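SAM dependent methyltransferase (Agrobacterium tumefaciens, PDB 2IGT) binds S-adenosylmethionine and probably transfers its methyl group to a substrate that remains unidentified. Local coordinates at residues A[130-144]-A[157-171]. Residues are numbered along the deposited sequence; the frame is centred on the assembly and turned at random.
Sequences HVGVFPEQIVHWEWL and VLNLFGYTGVASLVA. With SAM (S-adenosylmethionine), chain D; FMT (formic acid), chain I.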
loop_
_atom_site.group_PDB
_atom_site.type_symbol
_atom_site.label_atom_id
_atom_site.label_comp_id
_atom_site.label_asym_id
_atom_site.label_seq_id
_atom_site.Cartn_x
_atom_site.Cartn_y
_atom_site.Cartn_z
ATOM N N HIS A 130 2.118 19.554 4.260
ATOM C CA HIS A 130 0.989 20.132 4.997
ATOM C C HIS A 130 1.232 20.199 6.508
ATOM O O HIS A 130 1.683 19.219 7.102
ATOM C CB HIS A 130 -0.340 19.410 4.658
ATOM C CG HIS A 130 -0.413 17.966 5.073
ATOM N ND1 HIS A 130 -0.201 17.541 6.370
ATOM C CD2 HIS A 130 -0.776 16.860 4.378
ATOM C CE1 HIS A 130 -0.381 16.232 6.442
ATOM N NE2 HIS A 130 -0.728 15.795 5.249
ATOM N N VAL A 131 0.949 21.355 7.115
ATOM C CA VAL A 131 1.252 21.572 8.543
ATOM C C VAL A 131 0.002 21.438 9.424
ATOM O O VAL A 131 0.043 21.733 10.616
ATOM C CB VAL A 131 1.953 22.943 8.820
ATOM C CG1 VAL A 131 3.371 22.992 8.140
ATOM C CG2 VAL A 131 1.081 24.113 8.332
ATOM N N GLY A 132 -1.108 20.994 8.845
ATOM C CA GLY A 132 -2.288 20.644 9.637
ATOM C C GLY A 132 -3.360 21.727 9.651
ATOM O O GLY A 132 -4.338 21.640 10.410
ATOM N N VAL A 133 -3.156 22.755 8.830
ATOM C CA VAL A 133 -4.110 23.856 8.696
ATOM C C VAL A 133 -3.808 24.616 7.412
ATOM O O VAL A 133 -2.650 24.694 6.989
ATOM C CB VAL A 133 -4.080 24.803 9.951
ATOM C CG1 VAL A 133 -2.677 25.439 10.176
ATOM C CG2 VAL A 133 -5.207 25.857 9.921
ATOM N N PHE A 134 -4.868 25.125 6.789
ATOM C CA PHE A 134 -4.798 26.037 5.665
ATOM C C PHE A 134 -5.274 27.389 6.192
ATOM O O PHE A 134 -6.472 27.691 6.147
ATOM C CB PHE A 134 -5.690 25.518 4.513
ATOM C CG PHE A 134 -5.148 24.298 3.826
ATOM C CD1 PHE A 134 -4.270 24.415 2.741
ATOM C CD2 PHE A 134 -5.499 23.037 4.261
ATOM C CE1 PHE A 134 -3.768 23.284 2.094
ATOM C CE2 PHE A 134 -4.982 21.892 3.633
ATOM C CZ PHE A 134 -4.119 22.017 2.538
ATOM N N PRO A 135 -4.347 28.203 6.750
ATOM C CA PRO A 135 -4.803 29.364 7.522
ATOM C C PRO A 135 -5.526 30.417 6.701
ATOM O O PRO A 135 -6.300 31.207 7.248
ATOM C CB PRO A 135 -3.513 29.953 8.114
ATOM C CG PRO A 135 -2.403 29.340 7.361
ATOM C CD PRO A 135 -2.874 28.082 6.704
ATOM N N GLU A 136 -5.279 30.434 5.399
ATOM C CA GLU A 136 -6.005 31.371 4.514
ATOM C C GLU A 136 -7.523 31.147 4.568
ATOM O O GLU A 136 -8.305 32.085 4.343
ATOM C CB GLU A 136 -5.508 31.247 3.057
ATOM C CG GLU A 136 -5.781 29.920 2.368
ATOM C CD GLU A 136 -4.710 28.853 2.601
ATOM O OE1 GLU A 136 -3.908 28.956 3.558
ATOM O OE2 GLU A 136 -4.656 27.887 1.812
ATOM N N GLN A 137 -7.930 29.909 4.870
ATOM C CA GLN A 137 -9.348 29.540 4.993
ATOM C C GLN A 137 -10.083 30.330 6.091
ATOM O O GLN A 137 -11.313 30.266 6.193
ATOM C CB GLN A 137 -9.498 28.020 5.192
ATOM C CG GLN A 137 -9.128 27.186 3.926
ATOM C CD GLN A 137 -10.145 27.356 2.806
ATOM O OE1 GLN A 137 -11.350 27.513 3.063
ATOM N NE2 GLN A 137 -9.679 27.340 1.565
ATOM N N ILE A 138 -9.332 31.093 6.892
ATOM C CA ILE A 138 -9.936 31.968 7.907
ATOM C C ILE A 138 -10.991 32.921 7.335
ATOM O O ILE A 138 -11.958 33.252 8.013
ATOM C CB ILE A 138 -8.886 32.776 8.697
ATOM C CG1 ILE A 138 -9.523 33.343 9.991
ATOM C CG2 ILE A 138 -8.253 33.883 7.806
ATOM C CD1 ILE A 138 -8.546 33.993 10.980
ATOM N N VAL A 139 -10.814 33.354 6.083
ATOM C CA VAL A 139 -11.844 34.181 5.460
ATOM C C VAL A 139 -13.202 33.424 5.401
ATOM O O VAL A 139 -14.238 33.993 5.758
ATOM C CB VAL A 139 -11.408 34.707 4.074
ATOM C CG1 VAL A 139 -12.435 35.680 3.517
ATOM C CG2 VAL A 139 -10.029 35.378 4.180
ATOM N N HIS A 140 -13.192 32.160 4.979
ATOM C CA HIS A 140 -14.433 31.360 4.942
ATOM C C HIS A 140 -14.897 31.021 6.365
ATOM O O HIS A 140 -16.095 30.980 6.625
ATOM C CB HIS A 140 -14.283 30.048 4.137
ATOM C CG HIS A 140 -13.910 30.247 2.692
ATOM N ND1 HIS A 140 -14.715 30.926 1.794
ATOM C CD2 HIS A 140 -12.832 29.820 1.987
ATOM C CE1 HIS A 140 -14.127 30.942 0.607
ATOM N NE2 HIS A 140 -12.986 30.273 0.694
ATOM N N TRP A 141 -13.953 30.787 7.285
ATOM C CA TRP A 141 -14.331 30.533 8.686
ATOM C C TRP A 141 -15.036 31.718 9.315
ATOM O O TRP A 141 -15.959 31.530 10.129
ATOM C CB TRP A 141 -13.138 30.160 9.562
ATOM C CG TRP A 141 -12.337 29.025 9.047
ATOM C CD1 TRP A 141 -12.755 28.014 8.229
ATOM C CD2 TRP A 141 -10.957 28.770 9.340
ATOM N NE1 TRP A 141 -11.694 27.159 7.966
ATOM C CE2 TRP A 141 -10.587 27.603 8.638
ATOM C CE3 TRP A 141 -9.998 29.428 10.119
ATOM C CZ2 TRP A 141 -9.285 27.070 8.690
ATOM C CZ3 TRP A 141 -8.688 28.907 10.159
ATOM C CH2 TRP A 141 -8.361 27.735 9.451
ATOM N N GLU A 142 -14.599 32.925 8.939
ATOM C CA GLU A 142 -15.225 34.168 9.377
ATOM C C GLU A 142 -16.661 34.297 8.872
ATOM O O GLU A 142 -17.563 34.674 9.638
ATOM C CB GLU A 142 -14.360 35.378 8.979
ATOM C CG GLU A 142 -13.122 35.514 9.876
ATOM C CD GLU A 142 -12.061 36.495 9.375
ATOM O OE1 GLU A 142 -11.963 36.768 8.154
ATOM O OE2 GLU A 142 -11.289 36.978 10.228
ATOM N N TRP A 143 -16.858 33.989 7.590
ATOM C CA TRP A 143 -18.189 33.948 6.973
ATOM C C TRP A 143 -19.080 32.945 7.731
ATOM O O TRP A 143 -20.210 33.253 8.095
ATOM C CB TRP A 143 -18.123 33.628 5.466
ATOM C CG TRP A 143 -19.505 33.421 4.906
ATOM C CD1 TRP A 143 -20.345 34.368 4.368
ATOM C CD2 TRP A 143 -20.219 32.185 4.879
ATOM N NE1 TRP A 143 -21.554 33.782 4.013
ATOM C CE2 TRP A 143 -21.498 32.445 4.317
ATOM C CE3 TRP A 143 -19.898 30.869 5.270
ATOM C CZ2 TRP A 143 -22.459 31.428 4.133
ATOM C CZ3 TRP A 143 -20.858 29.859 5.085
ATOM C CH2 TRP A 143 -22.122 30.148 4.528
ATOM N N LEU A 144 -18.528 31.759 7.988
ATOM C CA LEU A 144 -19.208 30.696 8.727
ATOM C C LEU A 144 -19.558 31.082 10.181
ATOM O O LEU A 144 -20.693 30.934 10.605
ATOM C CB LEU A 144 -18.325 29.439 8.687
ATOM C CG LEU A 144 -18.756 28.235 9.518
ATOM C CD1 LEU A 144 -20.064 27.683 8.995
ATOM C CD2 LEU A 144 -17.634 27.155 9.472
ATOM N N VAL A 157 -24.585 22.283 10.246
ATOM C CA VAL A 157 -23.444 22.549 9.349
ATOM C C VAL A 157 -22.813 21.228 8.938
ATOM O O VAL A 157 -22.469 20.396 9.782
ATOM C CB VAL A 157 -22.383 23.473 10.023
ATOM C CG1 VAL A 157 -21.108 23.614 9.156
ATOM C CG2 VAL A 157 -23.024 24.842 10.357
ATOM N N LEU A 158 -22.663 21.039 7.638
ATOM C CA LEU A 158 -21.970 19.870 7.113
ATOM C C LEU A 158 -20.637 20.316 6.542
ATOM O O LEU A 158 -20.571 21.285 5.785
ATOM C CB LEU A 158 -22.820 19.185 6.010
ATOM C CG LEU A 158 -22.253 17.968 5.253
ATOM C CD1 LEU A 158 -22.069 16.761 6.210
ATOM C CD2 LEU A 158 -23.215 17.622 4.123
ATOM N N ASN A 159 -19.582 19.592 6.883
ATOM C CA ASN A 159 -18.232 19.920 6.441
ATOM C C ASN A 159 -17.629 18.687 5.767
ATOM O O ASN A 159 -17.235 17.728 6.454
ATOM C CB ASN A 159 -17.388 20.372 7.657
ATOM C CG ASN A 159 -15.999 20.870 7.259
ATOM O OD1 ASN A 159 -15.740 21.154 6.080
ATOM N ND2 ASN A 159 -15.096 20.967 8.241
ATOM N N LEU A 160 -17.616 18.690 4.432
ATOM C CA LEU A 160 -17.117 17.548 3.627
ATOM C C LEU A 160 -15.638 17.677 3.307
ATOM O O LEU A 160 -15.189 18.769 2.957
ATOM C CB LEU A 160 -17.908 17.427 2.298
ATOM C CG LEU A 160 -19.427 17.316 2.423
ATOM C CD1 LEU A 160 -20.043 17.224 1.021
ATOM C CD2 LEU A 160 -19.779 16.064 3.274
ATOM N N PHE A 161 -14.904 16.551 3.396
ATOM C CA PHE A 161 -13.430 16.522 3.219
ATOM C C PHE A 161 -12.819 17.405 4.305
ATOM O O PHE A 161 -11.978 18.253 4.021
ATOM C CB PHE A 161 -12.991 17.051 1.850
ATOM C CG PHE A 161 -13.637 16.348 0.684
ATOM C CD1 PHE A 161 -13.068 15.176 0.158
ATOM C CD2 PHE A 161 -14.802 16.863 0.095
ATOM C CE1 PHE A 161 -13.658 14.541 -0.954
ATOM C CE2 PHE A 161 -15.393 16.231 -1.013
ATOM C CZ PHE A 161 -14.817 15.084 -1.546
ATOM N N GLY A 162 -13.263 17.192 5.543
ATOM C CA GLY A 162 -13.021 18.155 6.622
ATOM C C GLY A 162 -11.593 18.247 7.156
ATOM O O GLY A 162 -11.264 19.208 7.855
ATOM N N TYR A 163 -10.756 17.256 6.842
ATOM C CA TYR A 163 -9.319 17.336 7.167
ATOM C C TYR A 163 -9.139 17.497 8.693
ATOM O O TYR A 163 -9.770 16.757 9.456
ATOM C CB TYR A 163 -8.679 18.479 6.351
ATOM C CG TYR A 163 -7.180 18.624 6.450
ATOM C CD1 TYR A 163 -6.339 17.525 6.289
ATOM C CD2 TYR A 163 -6.597 19.884 6.672
ATOM C CE1 TYR A 163 -4.945 17.664 6.350
ATOM C CE2 TYR A 163 -5.204 20.030 6.745
ATOM C CZ TYR A 163 -4.388 18.921 6.567
ATOM O OH TYR A 163 -3.001 19.022 6.632
ATOM N N THR A 164 -8.337 18.466 9.149
ATOM C CA THR A 164 -8.086 18.603 10.576
ATOM C C THR A 164 -9.215 19.341 11.303
ATOM O O THR A 164 -9.124 19.557 12.500
ATOM C CB THR A 164 -6.735 19.285 10.848
ATOM O OG1 THR A 164 -6.714 20.571 10.207
ATOM C CG2 THR A 164 -5.538 18.395 10.346
ATOM N N GLY A 165 -10.257 19.731 10.564
ATOM C CA GLY A 165 -11.526 20.161 11.160
ATOM C C GLY A 165 -11.578 21.522 11.820
ATOM O O GLY A 165 -12.467 21.765 12.622
ATOM N N VAL A 166 -10.690 22.445 11.456
ATOM C CA VAL A 166 -10.757 23.777 12.083
ATOM C C VAL A 166 -12.109 24.463 11.771
ATOM O O VAL A 166 -12.708 25.086 12.648
ATOM C CB VAL A 166 -9.550 24.671 11.724
ATOM C CG1 VAL A 166 -9.731 26.104 12.296
ATOM C CG2 VAL A 166 -8.298 24.062 12.299
ATOM N N ALA A 167 -12.621 24.297 10.546
ATOM C CA ALA A 167 -13.962 24.849 10.227
ATOM C C ALA A 167 -15.041 24.222 11.108
ATOM O O ALA A 167 -15.989 24.895 11.538
ATOM C CB ALA A 167 -14.303 24.659 8.740
ATOM N N SER A 168 -14.925 22.913 11.331
ATOM C CA SER A 168 -15.879 22.193 12.166
ATOM C C SER A 168 -15.874 22.780 13.562
ATOM O O SER A 168 -16.926 22.941 14.179
ATOM C CB SER A 168 -15.519 20.704 12.216
ATOM O OG SER A 168 -15.540 20.167 10.901
ATOM N N LEU A 169 -14.680 23.112 14.052
ATOM C CA LEU A 169 -14.545 23.621 15.412
ATOM C C LEU A 169 -15.050 25.060 15.541
ATOM O O LEU A 169 -15.715 25.399 16.536
ATOM C CB LEU A 169 -13.089 23.478 15.897
ATOM C CG LEU A 169 -12.590 22.031 15.966
ATOM C CD1 LEU A 169 -11.133 21.983 16.398
ATOM C CD2 LEU A 169 -13.469 21.130 16.883
ATOM N N VAL A 170 -14.774 25.877 14.521
ATOM C CA VAL A 170 -15.313 27.250 14.454
ATOM C C VAL A 170 -16.852 27.213 14.516
ATOM O O VAL A 170 -17.464 27.924 15.319
ATOM C CB VAL A 170 -14.815 28.030 13.195
ATOM C CG1 VAL A 170 -15.541 29.358 13.069
ATOM C CG2 VAL A 170 -13.283 28.302 13.267
ATOM N N ALA A 171 -17.465 26.365 13.690
ATOM C CA ALA A 171 -18.935 26.247 13.664
ATOM C C ALA A 171 -19.486 25.785 15.014
ATOM O O ALA A 171 -20.426 26.383 15.565
ATOM C CB ALA A 171 -19.401 25.331 12.525
HETATM N N SAM D . -8.594 20.046 -0.121
HETATM C CA SAM D . -7.154 20.254 0.195
HETATM C C SAM D . -6.307 19.831 -1.019
HETATM O O SAM D . -6.800 19.298 -2.030
HETATM O OXT SAM D . -5.087 20.044 -1.015
HETATM C CB SAM D . -6.754 19.498 1.484
HETATM C CG SAM D . -6.483 17.980 1.356
HETATM S SD SAM D . -7.972 17.005 0.913
HETATM C CE SAM D . -8.993 18.065 -0.090
HETATM C "C5'" SAM D . -8.945 17.232 2.425
HETATM C "C4'" SAM D . -9.395 15.916 3.036
HETATM O "O4'" SAM D . -10.101 15.153 2.073
HETATM C "C3'" SAM D . -8.270 14.983 3.499
HETATM O "O3'" SAM D . -8.226 14.975 4.917
HETATM C "C2'" SAM D . -8.597 13.593 2.930
HETATM O "O2'" SAM D . -8.514 12.546 3.877
HETATM C "C1'" SAM D . -10.058 13.808 2.500
HETATM N N9 SAM D . -10.555 12.956 1.422
HETATM C C8 SAM D . -9.917 12.563 0.259
HETATM N N7 SAM D . -10.769 11.811 -0.464
HETATM C C5 SAM D . -11.947 11.702 0.212
HETATM C C6 SAM D . -13.140 11.019 -0.052
HETATM N N6 SAM D . -13.298 10.323 -1.167
HETATM N N1 SAM D . -14.197 11.127 0.848
HETATM C C2 SAM D . -14.030 11.841 2.009
HETATM N N3 SAM D . -12.840 12.495 2.299
HETATM C C4 SAM D . -11.809 12.411 1.408
HETATM C C FMT I . -1.831 22.484 5.319
HETATM O O1 FMT I . -2.052 21.630 6.180
HETATM O O2 FMT I . -0.744 23.023 5.111
#
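T164 OG1 donates a hydrogen bond of 2.6 Å to G132 O, meeting the carbonyl from above its plane, at the turn 162–165 that precedes helix 166–171. Y163 contributes a second polar link through a bound formic acid molecule, probably from the crystallisation liquor: its hydroxyl gives a hydrogen bond of 2.8 Å from Y163 OH to FMT O1, an oxygen that G132 N also binds, while V131 N holds the other, FMT O2. R66 NH1 also hydrogen-bonds this small molecule.

H130, F134 and Y163 form an aromatic cluster beside the formic acid. Y163 reaches across to the loop 130–134 because its chi1 of -174° swings the ring away from its own backbone N. In the modelled conformer of H130, one of two, the edge of Y163 is turned to the imidazole face, the planes at 77°, and its OH sits over the rim of that ring. F134 meets the phenol obliquely, CE2 to Y163 CE2 at 3.6 Å.

Apolar contacts join the two helices, whose axes approach to 9.6 Å and run roughly parallel at 25°. V166 CG1 lies over the six-membered ring of W141, 3.6 Å from its centroid, in a CH-pi contact, while Q137 O covers the opposite indole face. A167 CB touches the pyrrole side, and L144 CD2 packs on A167 and A171.

F134, F161 and Y163 belong to the S-adenosylmethionine pocket of this Rossmann-like methyltransferase core. The buried apolar helix pair thus continues into a polar, aromatic end beside the cofactor, where backbone N-H groups, a phenol and an arginine are consistent with a site that could accept a carboxylate-like group.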